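Local coordinates for SNF1-like protein kinase ssp2 (Schizosaccharomyces pombe, PDB 2QRD) that probably phosphorylates serine and threonine residues of other proteins as the catalytic subunit of the fission yeast AMP-activated kinase complex, at residues K59-I64 / Y75-L80. Numbering follows the deposited sequence.
Sequences KSRWEI and YAYIEL
Ser60 and Ile78 form a hydrogen-bonded antiparallel pair whose acceptor, Ile78 O, is gripped twice: by Ser60 N at 2.8 Å and by Ser60 OG at 2.7 Å, from opposite faces of the carbonyl plane. Ser60 OG lies between its own backbone N and carbonyl carbon (chi1 64°), and it also accepts from Trp62 NE1 at 2.9 Å. Followed outward, Trp62 CB sits beside Ala76 O, which lies at the ring edge; CD1, NE1 and CE2 then pass beneath Ile78 CD1, which stands 3.7 Å from the five-membered ring centroid and 22° off its normal, a CH-pi contact. The indole also packs against Leu126 and Leu130 of helix 123-136 and Leu34 of helix 23-37. Replacing Trp62 by an alanine is likely to open a gap between sheet and helices and leave Ser60 OG without its indole donor. On the other face, Arg61 lays CD over the Tyr75 ring, 4.1 Å from its centroid, and its CG meets Tyr77 CE1 at 3.5 Å. Arg61 CZ makes a cation-pi contact 4.8 Å from the Tyr75 centroid, the planes 37° apart. The two chemistries imply neighbouring antiparallel strands of the KA1-like domain with an apolar, helix-backed face and an arginine-aromatic face where Tyr7 of the SPCC1919.03c chain packs.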
loop_
_atom_site.group_PDB
_atom_site.type_symbol
_atom_site.label_atom_id
_atom_site.label_comp_id
_atom_site.label_asym_id
_atom_site.label_seq_id
_atom_site.Cartn_x
_atom_site.Cartn_y
_atom_site.Cartn_z
ATOM N N LYS A 59 -9.337 -30.331 4.115
ATOM C CA LYS A 59 -9.103 -29.390 5.208
ATOM C C LYS A 59 -7.667 -29.520 5.709
ATOM O O LYS A 59 -7.192 -30.611 5.986
ATOM C CB LYS A 59 -10.140 -29.530 6.332
ATOM C CG LYS A 59 -11.558 -29.178 5.883
ATOM C CD LYS A 59 -12.397 -28.641 6.987
ATOM C CE LYS A 59 -13.891 -28.669 6.592
ATOM N NZ LYS A 59 -14.730 -27.625 7.305
ATOM N N SER A 60 -6.969 -28.409 5.810
ATOM C CA SER A 60 -5.566 -28.480 6.187
ATOM C C SER A 60 -5.306 -27.633 7.431
ATOM O O SER A 60 -5.962 -26.603 7.660
ATOM C CB SER A 60 -4.653 -28.052 5.023
ATOM O OG SER A 60 -4.867 -26.690 4.701
ATOM N N ARG A 61 -4.379 -28.098 8.249
ATOM C CA ARG A 61 -3.913 -27.338 9.395
ATOM C C ARG A 61 -2.419 -27.053 9.235
ATOM O O ARG A 61 -1.640 -27.945 8.878
ATOM C CB ARG A 61 -4.199 -28.094 10.689
ATOM C CG ARG A 61 -4.115 -27.226 11.903
ATOM C CD ARG A 61 -4.369 -28.034 13.141
ATOM N NE ARG A 61 -3.472 -29.179 13.193
ATOM C CZ ARG A 61 -3.669 -30.244 13.949
ATOM N NH1 ARG A 61 -4.742 -30.289 14.727
ATOM N NH2 ARG A 61 -2.797 -31.258 13.922
ATOM N N TRP A 62 -2.042 -25.811 9.507
ATOM C CA TRP A 62 -0.672 -25.319 9.327
ATOM C C TRP A 62 -0.203 -24.682 10.631
ATOM O O TRP A 62 -0.908 -23.820 11.214
ATOM C CB TRP A 62 -0.633 -24.222 8.257
ATOM C CG TRP A 62 -1.120 -24.577 6.859
ATOM C CD1 TRP A 62 -2.401 -24.922 6.462
ATOM C CD2 TRP A 62 -0.337 -24.551 5.668
ATOM N NE1 TRP A 62 -2.437 -25.148 5.099
ATOM C CE2 TRP A 62 -1.190 -24.913 4.588
ATOM C CE3 TRP A 62 1.012 -24.270 5.408
ATOM C CZ2 TRP A 62 -0.737 -25.002 3.271
ATOM C CZ3 TRP A 62 1.467 -24.345 4.086
ATOM C CH2 TRP A 62 0.597 -24.724 3.037
ATOM N N GLU A 63 0.977 -25.094 11.096
ATOM C CA GLU A 63 1.615 -24.412 12.220
ATOM C C GLU A 63 2.060 -23.032 11.719
ATOM O O GLU A 63 2.509 -22.905 10.586
ATOM C CB GLU A 63 2.762 -25.250 12.849
ATOM C CG GLU A 63 2.271 -26.549 13.562
ATOM C CD GLU A 63 2.998 -26.926 14.907
ATOM O OE1 GLU A 63 4.118 -27.517 14.888
ATOM O OE2 GLU A 63 2.402 -26.697 16.005
ATOM N N ILE A 64 1.863 -21.985 12.504
ATOM C CA ILE A 64 2.270 -20.659 12.032
ATOM C C ILE A 64 3.720 -20.443 12.414
ATOM O O ILE A 64 4.050 -20.455 13.586
ATOM C CB ILE A 64 1.310 -19.494 12.506
ATOM C CG1 ILE A 64 -0.132 -19.741 12.041
ATOM C CG2 ILE A 64 1.771 -18.153 11.966
ATOM C CD1 ILE A 64 -1.179 -18.991 12.816
ATOM N N TYR A 75 -2.340 -22.065 15.090
ATOM C CA TYR A 75 -2.593 -22.837 13.904
ATOM C C TYR A 75 -3.463 -22.040 12.966
ATOM O O TYR A 75 -4.264 -21.226 13.400
ATOM C CB TYR A 75 -3.343 -24.124 14.275
ATOM C CG TYR A 75 -2.549 -25.180 15.024
ATOM C CD1 TYR A 75 -2.735 -25.374 16.392
ATOM C CD2 TYR A 75 -1.638 -26.010 14.365
ATOM C CE1 TYR A 75 -2.029 -26.345 17.097
ATOM C CE2 TYR A 75 -0.930 -26.995 15.061
ATOM C CZ TYR A 75 -1.131 -27.151 16.421
ATOM O OH TYR A 75 -0.452 -28.122 17.124
ATOM N N ALA A 76 -3.305 -22.310 11.675
ATOM C CA ALA A 76 -4.058 -21.682 10.623
ATOM C C ALA A 76 -4.803 -22.794 9.895
ATOM O O ALA A 76 -4.220 -23.811 9.562
ATOM C CB ALA A 76 -3.123 -20.976 9.701
ATOM N N TYR A 77 -6.099 -22.601 9.673
ATOM C CA TYR A 77 -6.936 -23.582 8.980
ATOM C C TYR A 77 -7.321 -23.130 7.554
ATOM O O TYR A 77 -7.919 -22.066 7.339
ATOM C CB TYR A 77 -8.150 -23.880 9.829
ATOM C CG TYR A 77 -7.774 -24.366 11.210
ATOM C CD1 TYR A 77 -7.718 -25.720 11.482
ATOM C CD2 TYR A 77 -7.478 -23.457 12.265
ATOM C CE1 TYR A 77 -7.372 -26.186 12.750
ATOM C CE2 TYR A 77 -7.126 -23.919 13.543
ATOM C CZ TYR A 77 -7.071 -25.296 13.767
ATOM O OH TYR A 77 -6.756 -25.831 15.000
ATOM N N ILE A 78 -6.938 -23.948 6.586
ATOM C CA ILE A 78 -7.091 -23.620 5.177
ATOM C C ILE A 78 -7.845 -24.800 4.513
ATOM O O ILE A 78 -7.439 -25.965 4.615
ATOM C CB ILE A 78 -5.685 -23.340 4.519
ATOM C CG1 ILE A 78 -4.995 -22.133 5.175
ATOM C CG2 ILE A 78 -5.780 -23.146 2.985
ATOM C CD1 ILE A 78 -3.529 -21.891 4.776
ATOM N N GLU A 79 -8.957 -24.508 3.867
ATOM C CA GLU A 79 -9.682 -25.534 3.121
ATOM C C GLU A 79 -9.465 -25.378 1.616
ATOM O O GLU A 79 -9.579 -24.284 1.063
ATOM C CB GLU A 79 -11.155 -25.456 3.457
ATOM C CG GLU A 79 -12.012 -26.448 2.721
ATOM C CD GLU A 79 -13.499 -26.193 2.931
ATOM O OE1 GLU A 79 -13.871 -25.660 4.013
ATOM O OE2 GLU A 79 -14.292 -26.523 2.009
ATOM N N LEU A 80 -9.134 -26.482 0.957
ATOM C CA LEU A 80 -8.884 -26.481 -0.483
ATOM C C LEU A 80 -10.042 -27.134 -1.177
ATOM O O LEU A 80 -10.604 -28.075 -0.665
ATOM C CB LEU A 80 -7.618 -27.241 -0.837
ATOM C CG LEU A 80 -6.253 -26.957 -0.189
ATOM C CD1 LEU A 80 -5.766 -25.570 -0.477
ATOM C CD2 LEU A 80 -6.205 -27.263 1.290
#